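Local coordinates for protein polyketide biosynthesis enoyl-CoA isomerase PksI (PDB 4Q1K) that decarboxylates the 3-methylglutaconyl group tethered to the synthase PksL to a 3-methylcrotonyl moiety, a beta-branching step in making the antibiotic bacillaene, at residues 71-76 and 115-120; 131-136 and 163-168; 137-142 and 197-202. The protein carries 1 engineered substitution. One frame throughout, in Å; residues are numbered along the deposited sequence.

Interaction 1. Residues 71-76 and 115-120; sequences AVILTG and PVIAAM
Val72 and Val116 lie abreast in strands 71-75 and 116-120, adjoining parallel members of the crotonase core sheet. The strand axes approach to 4.6 Å and diverge by 22°. The close-knit part is the backbone. Ile117 N reaches Val72 O at 2.7 Å with an almost straight N-H...O (173°), and Ile117 O in turn takes Leu74 N; Val72 N to Pro115 O and Ala119 N to Leu74 O continue the ladder on either side.

Side chains meet less closely. Val72 and Leu74 share one face with Val116 and Ala118, where Val72 CB stands 4.1 Å from Val116 CG2 and Leu74 CB only grazes Val116 CG1. On the other face the long arms of Ile73 and Ile117 barely meet, but Ile73 CG2, placed opposite the backbone N, rests 4.0 Å from Ala119 CB. The Thr75 hydroxyl adds a side-chain bond at the last step: chi1 of -165° swings OG1 across the gap to Ala119 O, 2.8 Å away and in the carbonyl plane. No side of this contact opens to solvent.

Leu179 of a second subunit packs on Pro115 at the beginning of the ladder. Strand 34-39 bonds the far edge of 71-75, strand 137-141 flanks 116-120, and helix 201-215 covers the Ile73, Ile117 and Ala119 face.

Interaction 2. Residues 131-136 and 163-168; sequences MGLFAD and FIVPKK
Ile164 fits against one face of the Phe134 ring, joining helix 161-169 of the crotonase fold to the turn that leaves helix 127-133. Its CG1 sits 3.7 Å from the ring centroid and 8° off the ring normal, a CH-pi contact over the middle of the face. Ile164 CD1 lies against Phe134 CD1 and CE1, while Ile164 CB and CG2 spread over CZ and CE2 of the ring, where Ile164 CB comes to 3.6 Å from Phe134 CZ. The branched chain thus matches the ring nearly from rim to rim. Chi1 of -159° puts Ile164 CG1 opposite the backbone N, between the ring and Leu133 O.

Leu133 is the bump in the other direction. Its CB rests against both Ile164 branches, and CD1 pushes on to meet Val165 CG2 at 3.7 Å; Val165 itself is backed by helix 171-180. The edge of the Phe163 ring brushes Phe134 CE1 more loosely, and Leu238 of helix 220-252 also packs on Phe134.

Lys168 lies next to this surface, on Leu133 O. Chi1 of -68° sets its CG against that oxygen; the chain then bends at chi2 and again at chi4 to bring NZ to the backbone of the turn, 2.6 Å from Ala135 O. Two waters also bond Lys168 NZ, one of them passing the link on to Asp136 O. Lys168 NZ bonds Leu133 O at 2.8 Å, tilted 22° from the carbonyl plane.

Interaction 3. Residues 137-142 and 197-202; sequences IVILSR and KVLPRA
Arg142 and Val198 meet where strand 137-141 runs parallel to 197-199, the strand at the margin of the crotonase core sheet within this chain. Val198 lies beside Leu140, its CG2 packing on Leu140 CB at 4.1 Å. The other methyl goes further: chi1 of -178° places CG1 opposite the backbone N and carries it to Arg142 CA, 3.7 Å away and just beyond the end of strand 137-141. On this side Glu190 of helix 186-192 touches both Val198 and Arg142.

Arg142 has more surface buried than any other residue here, and both its backbone and its side chain touch the other segment. Arg142 N donates to Leu199 O at 2.8 Å, but from 46° above the carbonyl plane, as strand gives way to turn. Beyond CB the chain runs extended, then bends at chi3 and brings one face of its guanidinium over to the Pro200 ring. Pro200 CG lies 4.0 Å above the guanidinium plane, toward its rim, a van der Waals contact at the surface; a crystal neighbour also touches both residues.

Lys197 enters mainly through its main chain, while its amine leads away. Its carbonyl accepts Leu140 N, and Ile139 CG2 packs 3.6 Å from the same Lys197 O. Leu199 N to Leu140 O adds the next bond of the ladder. Farther along, Ser141 OG lies near Arg201 CB, though its hydroxyl bonds Glu143, which also takes Arg201 N. At the opposite end the strands separate too far for a direct bond, and a water fills the step: it donates to Val138 O at 2.8 Å and accepts from Lys197 N at 2.9 Å.

In the fold
Interactions 1 and 3 belong to one sheet. Strands 71-75, 116-120, 137-141 and 197-199 stand in that order across it, and bonds between Ala118 and the backbone of Ile137 and Ile139 join the two contacts, whose centres are 12 Å apart. Interaction 2 lies beside the sheet, its centre about 13 Å from that of interaction 1 and 15 Å from that of interaction 3. Asp136 OD2 ties it to Val116 N, and Ala135 packs on Val116 and Ala118. Along the chain interaction 1 closes first; interactions 2 and 3 then alternate, 131-136 and 137-142 preceding 163-168 and 197-202. Interactions 1 and 3 build the sheet; interaction 2 packs helix 161-169 on the turn entering strand 137-141.

Interaction 1. Residues 71-76 and 115-120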
loop_
_atom_site.group_PDB
_atom_site.type_symbol
_atom_site.label_atom_id
_atom_site.label_comp_id
_atom_site.label_asym_id
_atom_site.label_seq_id
_atom_site.Cartn_x
_atom_site.Cartn_y
_atom_site.Cartn_z
ATOM N N ALA B 71 8.597 -0.076 -25.377
ATOM C CA ALA B 71 9.077 -0.320 -24.005
ATOM C C ALA B 71 10.542 -0.013 -23.970
ATOM O O ALA B 71 11.276 -0.316 -24.916
ATOM C CB ALA B 71 8.907 -1.825 -23.625
ATOM N N VAL B 72 10.972 0.474 -22.817
ATOM C CA VAL B 72 12.360 0.719 -22.576
ATOM C C VAL B 72 12.843 -0.161 -21.419
ATOM O O VAL B 72 12.122 -0.290 -20.409
ATOM C CB VAL B 72 12.580 2.195 -22.085
ATOM C CG1 VAL B 72 14.052 2.425 -21.700
ATOM C CG2 VAL B 72 11.991 3.224 -23.106
ATOM N N ILE B 73 14.017 -0.790 -21.570
ATOM C CA ILE B 73 14.638 -1.519 -20.447
ATOM C C ILE B 73 15.877 -0.709 -20.013
ATOM O O ILE B 73 16.775 -0.537 -20.803
ATOM C CB ILE B 73 15.094 -2.925 -20.876
ATOM C CG1 ILE B 73 13.899 -3.776 -21.411
ATOM C CG2 ILE B 73 15.833 -3.637 -19.721
ATOM C CD1 ILE B 73 14.355 -5.071 -22.121
ATOM N N LEU B 74 15.859 -0.267 -18.768
ATOM C CA LEU B 74 16.958 0.498 -18.131
ATOM C C LEU B 74 17.696 -0.505 -17.221
ATOM O O LEU B 74 17.076 -1.149 -16.353
ATOM C CB LEU B 74 16.453 1.691 -17.294
ATOM C CG LEU B 74 17.474 2.449 -16.456
ATOM C CD1 LEU B 74 18.482 3.092 -17.471
ATOM C CD2 LEU B 74 16.735 3.549 -15.707
ATOM N N THR B 75 19.001 -0.699 -17.459
ATOM C CA THR B 75 19.701 -1.743 -16.656
ATOM C C THR B 75 21.139 -1.368 -16.489
ATOM O O THR B 75 21.611 -0.397 -17.163
ATOM C CB THR B 75 19.596 -3.138 -17.358
ATOM O OG1 THR B 75 19.949 -4.196 -16.422
ATOM C CG2 THR B 75 20.498 -3.249 -18.678
ATOM N N GLY B 76 21.877 -2.134 -15.679
ATOM C CA GLY B 76 23.292 -1.810 -15.372
ATOM C C GLY B 76 24.238 -2.808 -16.032
ATOM O O GLY B 76 23.908 -3.400 -17.070
ATOM N N PRO B 115 6.363 2.941 -21.445
ATOM C CA PRO B 115 6.685 2.221 -20.212
ATOM C C PRO B 115 8.180 1.926 -20.134
ATOM O O PRO B 115 8.832 1.578 -21.156
ATOM C CB PRO B 115 5.935 0.877 -20.418
ATOM C CG PRO B 115 4.717 1.258 -21.176
ATOM C CD PRO B 115 5.224 2.289 -22.177
ATOM N N VAL B 116 8.727 2.139 -18.943
ATOM C CA VAL B 116 10.153 1.834 -18.725
ATOM C C VAL B 116 10.194 0.685 -17.649
ATOM O O VAL B 116 9.471 0.755 -16.632
ATOM C CB VAL B 116 10.856 3.043 -18.118
ATOM C CG1 VAL B 116 12.318 2.752 -17.790
ATOM C CG2 VAL B 116 10.694 4.246 -19.123
ATOM N N ILE B 117 11.028 -0.317 -17.914
ATOM C CA ILE B 117 11.298 -1.403 -16.945
ATOM C C ILE B 117 12.696 -1.140 -16.386
ATOM O O ILE B 117 13.683 -1.169 -17.135
ATOM C CB ILE B 117 11.292 -2.753 -17.672
ATOM C CG1 ILE B 117 9.900 -2.948 -18.315
ATOM C CG2 ILE B 117 11.758 -3.935 -16.726
ATOM C CD1 ILE B 117 9.981 -3.962 -19.462
ATOM N N ALA B 118 12.777 -0.912 -15.092
ATOM C CA ALA B 118 14.097 -0.800 -14.410
ATOM C C ALA B 118 14.517 -2.231 -14.009
ATOM O O ALA B 118 13.955 -2.838 -13.040
ATOM C CB ALA B 118 13.948 0.004 -13.119
ATOM N N ALA B 119 15.393 -2.805 -14.823
ATOM C CA ALA B 119 15.894 -4.186 -14.571
ATOM C C ALA B 119 17.146 -3.994 -13.653
ATOM O O ALA B 119 18.293 -3.848 -14.156
ATOM C CB ALA B 119 16.262 -4.825 -15.923
ATOM N N MET B 120 16.926 -4.009 -12.360
ATOM C CA MET B 120 17.995 -3.674 -11.370
ATOM C C MET B 120 18.653 -4.990 -11.030
ATOM O O MET B 120 18.380 -5.619 -9.945
ATOM C CB MET B 120 17.354 -3.006 -10.137
ATOM C CG MET B 120 16.577 -1.739 -10.504
ATOM S SD MET B 120 16.286 -0.840 -8.901
ATOM C CE MET B 120 15.213 0.376 -9.424
#

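Interaction 2. Residues 131-136 and 163-168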
loop_
_atom_site.group_PDB
_atom_site.type_symbol
_atom_site.label_atom_id
_atom_site.label_comp_id
_atom_site.label_asym_id
_atom_site.label_seq_id
_atom_site.Cartn_x
_atom_site.Cartn_y
_atom_site.Cartn_z
ATOM N N MET B 131 16.263 6.599 -8.888
ATOM C CA MET B 131 16.033 6.740 -10.337
ATOM C C MET B 131 15.305 5.516 -10.896
ATOM O O MET B 131 14.371 5.670 -11.750
ATOM C CB MET B 131 17.374 6.950 -11.082
ATOM C CG MET B 131 17.135 6.878 -12.610
ATOM S SD MET B 131 18.790 7.014 -13.422
ATOM C CE MET B 131 19.479 5.427 -12.949
ATOM N N GLY B 132 15.655 4.300 -10.411
ATOM C CA GLY B 132 15.020 3.077 -10.868
ATOM C C GLY B 132 13.574 2.997 -10.409
ATOM O O GLY B 132 12.739 2.535 -11.149
ATOM N N LEU B 133 13.282 3.516 -9.227
ATOM C CA LEU B 133 11.907 3.415 -8.667
ATOM C C LEU B 133 10.915 4.255 -9.438
ATOM O O LEU B 133 9.674 4.043 -9.330
ATOM C CB LEU B 133 11.869 3.860 -7.176
ATOM C CG LEU B 133 12.689 2.971 -6.271
ATOM C CD1 LEU B 133 12.609 3.612 -4.862
ATOM C CD2 LEU B 133 12.076 1.547 -6.229
ATOM N N PHE B 134 11.363 5.275 -10.215
ATOM C CA PHE B 134 10.431 6.005 -11.044
ATOM C C PHE B 134 10.034 5.310 -12.311
ATOM O O PHE B 134 9.175 5.790 -13.044
ATOM C CB PHE B 134 11.065 7.322 -11.453
ATOM C CG PHE B 134 10.910 8.417 -10.390
ATOM C CD1 PHE B 134 9.694 9.120 -10.274
ATOM C CD2 PHE B 134 11.964 8.726 -9.505
ATOM C CE1 PHE B 134 9.509 10.106 -9.286
ATOM C CE2 PHE B 134 11.829 9.752 -8.583
ATOM C CZ PHE B 134 10.577 10.425 -8.452
ATOM N N ALA B 135 10.638 4.162 -12.597
ATOM C CA ALA B 135 10.201 3.325 -13.785
ATOM C C ALA B 135 8.847 2.669 -13.469
ATOM O O ALA B 135 8.385 2.635 -12.337
ATOM C CB ALA B 135 11.235 2.225 -14.047
ATOM N N ASP B 136 8.092 2.306 -14.537
ATOM C CA ASP B 136 6.697 1.885 -14.370
ATOM C C ASP B 136 6.715 0.448 -13.844
ATOM O O ASP B 136 5.811 0.036 -13.153
ATOM C CB ASP B 136 6.105 1.849 -15.796
ATOM C CG ASP B 136 6.167 3.246 -16.427
ATOM O OD1 ASP B 136 5.463 4.165 -15.875
ATOM O OD2 ASP B 136 7.075 3.505 -17.243
ATOM N N PHE B 163 8.971 11.102 -2.163
ATOM C CA PHE B 163 7.657 10.920 -2.818
ATOM C C PHE B 163 7.618 9.488 -3.412
ATOM O O PHE B 163 6.653 8.738 -3.196
ATOM C CB PHE B 163 7.579 11.959 -3.938
ATOM C CG PHE B 163 6.386 11.746 -4.829
ATOM C CD1 PHE B 163 5.125 12.034 -4.335
ATOM C CD2 PHE B 163 6.524 11.164 -6.093
ATOM C CE1 PHE B 163 3.988 11.861 -5.135
ATOM C CE2 PHE B 163 5.372 10.917 -6.864
ATOM C CZ PHE B 163 4.095 11.264 -6.365
ATOM N N ILE B 164 8.689 9.072 -4.145
ATOM C CA ILE B 164 8.587 7.813 -4.944
ATOM C C ILE B 164 8.748 6.566 -4.086
ATOM O O ILE B 164 8.191 5.498 -4.400
ATOM C CB ILE B 164 9.545 7.850 -6.155
ATOM C CG1 ILE B 164 9.099 6.835 -7.277
ATOM C CG2 ILE B 164 10.946 7.547 -5.674
ATOM C CD1 ILE B 164 7.704 7.071 -7.878
ATOM N N VAL B 165 9.490 6.681 -2.988
ATOM C CA VAL B 165 9.616 5.501 -2.115
ATOM C C VAL B 165 8.250 5.077 -1.448
ATOM O O VAL B 165 7.896 3.939 -1.570
ATOM C CB VAL B 165 10.853 5.631 -1.141
ATOM C CG1 VAL B 165 10.906 4.362 -0.214
ATOM C CG2 VAL B 165 12.201 5.812 -1.944
ATOM N N PRO B 166 7.526 5.992 -0.782
ATOM C CA PRO B 166 6.204 5.655 -0.282
ATOM C C PRO B 166 5.293 5.259 -1.464
ATOM O O PRO B 166 4.454 4.388 -1.327
ATOM C CB PRO B 166 5.702 6.948 0.373
ATOM C CG PRO B 166 6.914 7.865 0.540
ATOM C CD PRO B 166 7.970 7.373 -0.438
ATOM N N LYS B 167 5.370 6.014 -2.584
ATOM C CA LYS B 167 4.427 5.668 -3.698
ATOM C C LYS B 167 4.610 4.160 -4.155
ATOM O O LYS B 167 3.639 3.493 -4.505
ATOM C CB LYS B 167 4.811 6.636 -4.849
ATOM C CG LYS B 167 3.947 6.453 -6.101
ATOM C CD LYS B 167 2.484 6.474 -5.780
ATOM C CE LYS B 167 1.999 7.819 -5.297
ATOM N NZ LYS B 167 0.501 7.936 -5.445
ATOM N N LYS B 168 5.841 3.690 -4.256
ATOM C CA LYS B 168 6.063 2.364 -4.853
ATOM C C LYS B 168 6.142 1.255 -3.796
ATOM O O LYS B 168 5.765 0.116 -4.108
ATOM C CB LYS B 168 7.395 2.394 -5.611
ATOM C CG LYS B 168 7.420 3.295 -6.894
ATOM C CD LYS B 168 6.302 2.882 -7.852
ATOM C CE LYS B 168 6.276 3.788 -9.064
ATOM N NZ LYS B 168 7.132 3.162 -10.129
HETATM O O HOH W 1 6.048 5.100 -11.888
HETATM O O HOH W 2 5.826 0.816 -10.426
#

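Interaction 3. Residues 137-142 and 197-202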
loop_
_atom_site.group_PDB
_atom_site.type_symbol
_atom_site.label_atom_id
_atom_site.label_comp_id
_atom_site.label_asym_id
_atom_site.label_seq_id
_atom_site.Cartn_x
_atom_site.Cartn_y
_atom_site.Cartn_z
ATOM N N ILE B 137 7.777 -0.287 -14.184
ATOM C CA ILE B 137 7.931 -1.693 -13.702
ATOM C C ILE B 137 9.295 -1.850 -13.102
ATOM O O ILE B 137 10.300 -1.446 -13.775
ATOM C CB ILE B 137 7.753 -2.704 -14.829
ATOM C CG1 ILE B 137 6.264 -2.673 -15.209
ATOM C CG2 ILE B 137 7.993 -4.135 -14.258
ATOM C CD1 ILE B 137 5.968 -3.288 -16.571
ATOM N N VAL B 138 9.393 -2.290 -11.854
ATOM C CA VAL B 138 10.787 -2.392 -11.257
ATOM C C VAL B 138 11.098 -3.861 -10.999
ATOM O O VAL B 138 10.263 -4.518 -10.437
ATOM C CB VAL B 138 10.821 -1.626 -9.919
ATOM C CG1 VAL B 138 12.196 -1.905 -9.194
ATOM C CG2 VAL B 138 10.566 -0.088 -10.189
ATOM N N ILE B 139 12.278 -4.372 -11.313
ATOM C CA ILE B 139 12.578 -5.793 -10.963
ATOM C C ILE B 139 13.861 -5.766 -10.148
ATOM O O ILE B 139 14.797 -5.116 -10.566
ATOM C CB ILE B 139 12.916 -6.576 -12.277
ATOM C CG1 ILE B 139 11.704 -6.537 -13.243
ATOM C CG2 ILE B 139 13.227 -8.057 -11.927
ATOM C CD1 ILE B 139 12.161 -6.781 -14.722
ATOM N N LEU B 140 13.936 -6.435 -9.014
ATOM C CA LEU B 140 15.139 -6.447 -8.236
ATOM C C LEU B 140 15.855 -7.808 -8.327
ATOM O O LEU B 140 15.220 -8.802 -8.669
ATOM C CB LEU B 140 14.825 -6.237 -6.741
ATOM C CG LEU B 140 13.959 -5.013 -6.378
ATOM C CD1 LEU B 140 13.781 -5.027 -4.827
ATOM C CD2 LEU B 140 14.596 -3.722 -6.886
ATOM N N SER B 141 17.151 -7.801 -7.974
ATOM C CA SER B 141 17.920 -9.022 -7.848
ATOM C C SER B 141 17.988 -9.445 -6.364
ATOM O O SER B 141 18.197 -8.657 -5.433
ATOM C CB SER B 141 19.354 -8.742 -8.322
ATOM O OG SER B 141 20.292 -9.510 -7.541
ATOM N N ARG B 142 17.787 -10.741 -6.130
ATOM C CA ARG B 142 17.742 -11.210 -4.793
ATOM C C ARG B 142 19.025 -10.928 -3.982
ATOM O O ARG B 142 18.968 -10.678 -2.744
ATOM C CB ARG B 142 17.546 -12.769 -4.925
ATOM C CG ARG B 142 17.060 -13.400 -3.632
ATOM C CD ARG B 142 16.681 -14.910 -3.780
ATOM N NE ARG B 142 15.576 -15.210 -4.721
ATOM C CZ ARG B 142 15.377 -16.443 -5.210
ATOM N NH1 ARG B 142 16.190 -17.438 -4.864
ATOM N NH2 ARG B 142 14.365 -16.705 -6.015
ATOM N N LYS B 197 8.783 -7.783 -8.662
ATOM C CA LYS B 197 9.384 -9.079 -8.938
ATOM C C LYS B 197 10.812 -9.087 -8.447
ATOM O O LYS B 197 11.527 -8.137 -8.749
ATOM C CB LYS B 197 9.444 -9.285 -10.438
ATOM C CG LYS B 197 9.800 -10.773 -10.752
ATOM C CD LYS B 197 8.559 -11.640 -10.558
ATOM C CE LYS B 197 8.974 -13.091 -10.882
ATOM N NZ LYS B 197 7.779 -13.979 -10.974
ATOM N N VAL B 198 11.177 -10.104 -7.650
ATOM C CA VAL B 198 12.565 -10.245 -7.207
ATOM C C VAL B 198 13.103 -11.587 -7.762
ATOM O O VAL B 198 12.465 -12.640 -7.517
ATOM C CB VAL B 198 12.660 -10.219 -5.682
ATOM C CG1 VAL B 198 14.132 -10.322 -5.279
ATOM C CG2 VAL B 198 12.059 -8.854 -5.160
ATOM N N LEU B 199 14.286 -11.580 -8.397
ATOM C CA LEU B 199 14.813 -12.798 -9.061
ATOM C C LEU B 199 16.304 -12.892 -8.812
ATOM O O LEU B 199 16.944 -11.869 -8.522
ATOM C CB LEU B 199 14.665 -12.658 -10.625
ATOM C CG LEU B 199 13.191 -12.663 -11.079
ATOM C CD1 LEU B 199 13.168 -12.348 -12.577
ATOM C CD2 LEU B 199 12.756 -14.116 -10.920
ATOM N N PRO B 200 16.880 -14.117 -8.949
ATOM C CA PRO B 200 18.325 -14.259 -9.028
ATOM C C PRO B 200 18.877 -13.237 -10.057
ATOM O O PRO B 200 18.263 -13.065 -11.112
ATOM C CB PRO B 200 18.474 -15.711 -9.521
ATOM C CG PRO B 200 17.257 -16.372 -8.904
ATOM C CD PRO B 200 16.173 -15.376 -9.273
ATOM N N ARG B 201 19.954 -12.553 -9.719
ATOM C CA ARG B 201 20.588 -11.644 -10.671
ATOM C C ARG B 201 20.657 -12.203 -12.099
ATOM O O ARG B 201 20.381 -11.442 -13.040
ATOM C CB ARG B 201 21.953 -11.183 -10.196
ATOM C CG ARG B 201 22.816 -10.455 -11.233
ATOM C CD ARG B 201 24.218 -10.131 -10.675
ATOM N NE ARG B 201 24.094 -9.291 -9.489
ATOM C CZ ARG B 201 24.915 -9.327 -8.430
ATOM N NH1 ARG B 201 25.942 -10.164 -8.399
ATOM N NH2 ARG B 201 24.695 -8.532 -7.399
ATOM N N ALA B 202 21.059 -13.467 -12.272
ATOM C CA ALA B 202 21.264 -14.023 -13.663
ATOM C C ALA B 202 19.960 -14.088 -14.455
ATOM O O ALA B 202 19.997 -14.399 -15.634
ATOM C CB ALA B 202 21.868 -15.472 -13.587
HETATM O O HOH W 3 8.125 -6.202 -10.974
#